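PDB 3VQI: Atg5 from Kluyveromyces marxianus, which takes part in autophagic vesicle formation and cytoplasm-to-vacuole transport, and is joined to Atg12 in the autophagy-essential Atg12-Atg5 conjugate. Local coordinates for residues Arg144-Gln149 with Asp266-Leu271. Sequence-based numbering, arbitrary orientation.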
loop_
_atom_site.group_PDB
_atom_site.type_symbol
_atom_site.label_atom_id
_atom_site.label_comp_id
_atom_site.label_asym_id
_atom_site.label_seq_id
_atom_site.Cartn_x
_atom_site.Cartn_y
_atom_site.Cartn_z
ATOM N N ARG A 144 -3.929 3.984 -10.905
ATOM C CA ARG A 144 -3.697 4.889 -12.029
ATOM C C ARG A 144 -3.799 6.340 -11.566
ATOM O O ARG A 144 -2.837 7.109 -11.646
ATOM C CB ARG A 144 -4.742 4.659 -13.123
ATOM C CG ARG A 144 -4.280 5.115 -14.485
ATOM C CD ARG A 144 -5.423 5.491 -15.416
ATOM N NE ARG A 144 -5.006 5.546 -16.824
ATOM C CZ ARG A 144 -3.899 6.138 -17.282
ATOM N NH1 ARG A 144 -3.057 6.748 -16.453
ATOM N NH2 ARG A 144 -3.625 6.118 -18.582
ATOM N N HIS A 145 -4.985 6.696 -11.080
ATOM C CA HIS A 145 -5.262 8.046 -10.602
ATOM C C HIS A 145 -4.316 8.490 -9.492
ATOM O O HIS A 145 -4.104 9.677 -9.286
ATOM C CB HIS A 145 -6.727 8.155 -10.159
ATOM C CG HIS A 145 -7.711 7.834 -11.249
ATOM N ND1 HIS A 145 -7.517 8.214 -12.563
ATOM C CD2 HIS A 145 -8.899 7.183 -11.220
ATOM C CE1 HIS A 145 -8.541 7.810 -13.295
ATOM N NE2 HIS A 145 -9.395 7.181 -12.506
ATOM N N GLN A 146 -3.722 7.545 -8.788
ATOM C CA GLN A 146 -2.782 7.912 -7.750
ATOM C C GLN A 146 -1.543 8.475 -8.440
ATOM O O GLN A 146 -0.983 9.481 -8.011
ATOM C CB GLN A 146 -2.407 6.694 -6.908
ATOM C CG GLN A 146 -2.482 6.944 -5.421
ATOM C CD GLN A 146 -3.868 7.384 -4.989
ATOM O OE1 GLN A 146 -4.018 8.309 -4.195
ATOM N NE2 GLN A 146 -4.888 6.723 -5.511
ATOM N N TRP A 147 -1.109 7.819 -9.515
ATOM C CA TRP A 147 0.067 8.279 -10.251
ATOM C C TRP A 147 -0.257 9.560 -10.993
ATOM O O TRP A 147 0.558 10.477 -11.073
ATOM C CB TRP A 147 0.544 7.215 -11.244
ATOM C CG TRP A 147 1.623 6.372 -10.673
ATOM C CD1 TRP A 147 1.502 5.112 -10.182
ATOM C CD2 TRP A 147 2.978 6.771 -10.439
ATOM N NE1 TRP A 147 2.696 4.697 -9.648
ATOM C CE2 TRP A 147 3.623 5.696 -9.793
ATOM C CE3 TRP A 147 3.713 7.934 -10.716
ATOM C CZ2 TRP A 147 4.975 5.744 -9.412
ATOM C CZ3 TRP A 147 5.061 7.985 -10.339
ATOM C CH2 TRP A 147 5.675 6.892 -9.692
ATOM N N LYS A 148 -1.466 9.608 -11.531
ATOM C CA LYS A 148 -1.932 10.767 -12.254
ATOM C C LYS A 148 -1.844 11.932 -11.283
ATOM O O LYS A 148 -1.852 13.088 -11.694
ATOM C CB LYS A 148 -3.383 10.544 -12.693
ATOM C CG LYS A 148 -3.909 11.511 -13.753
ATOM C CD LYS A 148 -5.183 10.944 -14.391
ATOM C CE LYS A 148 -5.664 11.768 -15.580
ATOM N NZ LYS A 148 -6.784 11.073 -16.285
ATOM N N GLN A 149 -1.750 11.607 -9.994
ATOM C CA GLN A 149 -1.669 12.602 -8.925
ATOM C C GLN A 149 -0.241 12.869 -8.483
ATOM O O GLN A 149 0.187 14.014 -8.422
ATOM C CB GLN A 149 -2.494 12.143 -7.717
ATOM C CG GLN A 149 -2.560 13.149 -6.573
ATOM C CD GLN A 149 -3.561 12.755 -5.484
ATOM O OE1 GLN A 149 -4.708 12.398 -5.776
ATOM N NE2 GLN A 149 -3.132 12.835 -4.225
ATOM N N ASP A 266 2.789 3.314 -5.682
ATOM C CA ASP A 266 1.762 4.249 -6.107
ATOM C C ASP A 266 2.300 5.665 -6.279
ATOM O O ASP A 266 1.556 6.578 -6.645
ATOM C CB ASP A 266 0.588 4.241 -5.129
ATOM C CG ASP A 266 0.940 4.832 -3.777
ATOM O OD1 ASP A 266 -0.005 5.063 -3.000
ATOM O OD2 ASP A 266 2.145 5.062 -3.489
ATOM N N GLY A 267 3.587 5.851 -6.005
ATOM C CA GLY A 267 4.185 7.163 -6.193
ATOM C C GLY A 267 4.381 8.023 -4.958
ATOM O O GLY A 267 4.886 9.144 -5.041
ATOM N N PHE A 268 3.983 7.514 -3.803
ATOM C CA PHE A 268 4.153 8.288 -2.600
ATOM C C PHE A 268 5.104 7.624 -1.635
ATOM O O PHE A 268 5.228 6.404 -1.590
ATOM C CB PHE A 268 2.809 8.519 -1.912
ATOM C CG PHE A 268 1.915 9.490 -2.625
ATOM C CD1 PHE A 268 1.253 9.125 -3.792
ATOM C CD2 PHE A 268 1.709 10.776 -2.110
ATOM C CE1 PHE A 268 0.392 10.024 -4.439
ATOM C CE2 PHE A 268 0.847 11.684 -2.751
ATOM C CZ PHE A 268 0.188 11.302 -3.917
ATOM N N LEU A 269 5.794 8.459 -0.877
ATOM C CA LEU A 269 6.723 8.006 0.144
ATOM C C LEU A 269 5.896 8.065 1.420
ATOM O O LEU A 269 5.401 9.128 1.791
ATOM C CB LEU A 269 7.899 8.973 0.240
ATOM C CG LEU A 269 8.790 8.923 1.478
ATOM C CD1 LEU A 269 9.566 7.602 1.589
ATOM C CD2 LEU A 269 9.720 10.110 1.366
ATOM N N TYR A 270 5.722 6.930 2.080
ATOM C CA TYR A 270 4.929 6.905 3.295
ATOM C C TYR A 270 5.757 6.854 4.561
ATOM O O TYR A 270 6.620 5.992 4.731
ATOM C CB TYR A 270 3.968 5.705 3.301
ATOM C CG TYR A 270 2.858 5.773 2.283
ATOM C CD1 TYR A 270 3.073 5.394 0.959
ATOM C CD2 TYR A 270 1.585 6.207 2.647
ATOM C CE1 TYR A 270 2.042 5.442 0.026
ATOM C CE2 TYR A 270 0.552 6.264 1.722
ATOM C CZ TYR A 270 0.785 5.879 0.413
ATOM O OH TYR A 270 -0.237 5.951 -0.511
ATOM N N LEU A 271 5.477 7.783 5.458
ATOM C CA LEU A 271 6.157 7.815 6.735
ATOM C C LEU A 271 5.159 7.419 7.811
ATOM O O LEU A 271 4.049 7.953 7.867
ATOM C CB LEU A 271 6.675 9.217 7.036
ATOM C CG LEU A 271 8.081 9.590 6.573
ATOM C CD1 LEU A 271 8.160 9.560 5.052
ATOM C CD2 LEU A 271 8.418 10.979 7.113
#
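W147 lays one face of its indole over the D266-G267 peptide: CA of G267 sits 3.9 Å from the centroid of the six-membered ring, 22° off its normal, a CH-pi contact. W147 NE1 passes 3.5 Å from D266 C. A CB at G267 would press on the ring and, at this residue's positive phi, also crowd the D266 carbonyl oxygen. Just before the turn, the carbonyl of I265 accepts a hydrogen bond from W147 NE1. Replacing W147 with an alanine would probably uncover the D266-G267 peptide and leave the I265 carbonyl without its indole partner. D266 lies alongside Q146, whose CG comes 3.9 Å from D266 OD1. CG of D266 sits between the backbone N and the carbonyl carbon (chi1 69°), and the carboxylate reaches forward over the turn: OD2 accepts from F268 N at 3.1 Å, and OD1 receives the Y270 hydroxyl through its syn lone pair. R203 ties both sides together, bonding Q146 OE1 and Y270 OH and making a cation-pi contact with F268. The Q146 carbonyl oxygen lies at the edge of the F268 ring, 3.9 Å from CE1. Helix 135-155 of the helical bundle region thus packs against an Asx turn leading into strand 269-272 of the ubiquitin-fold UblB domain.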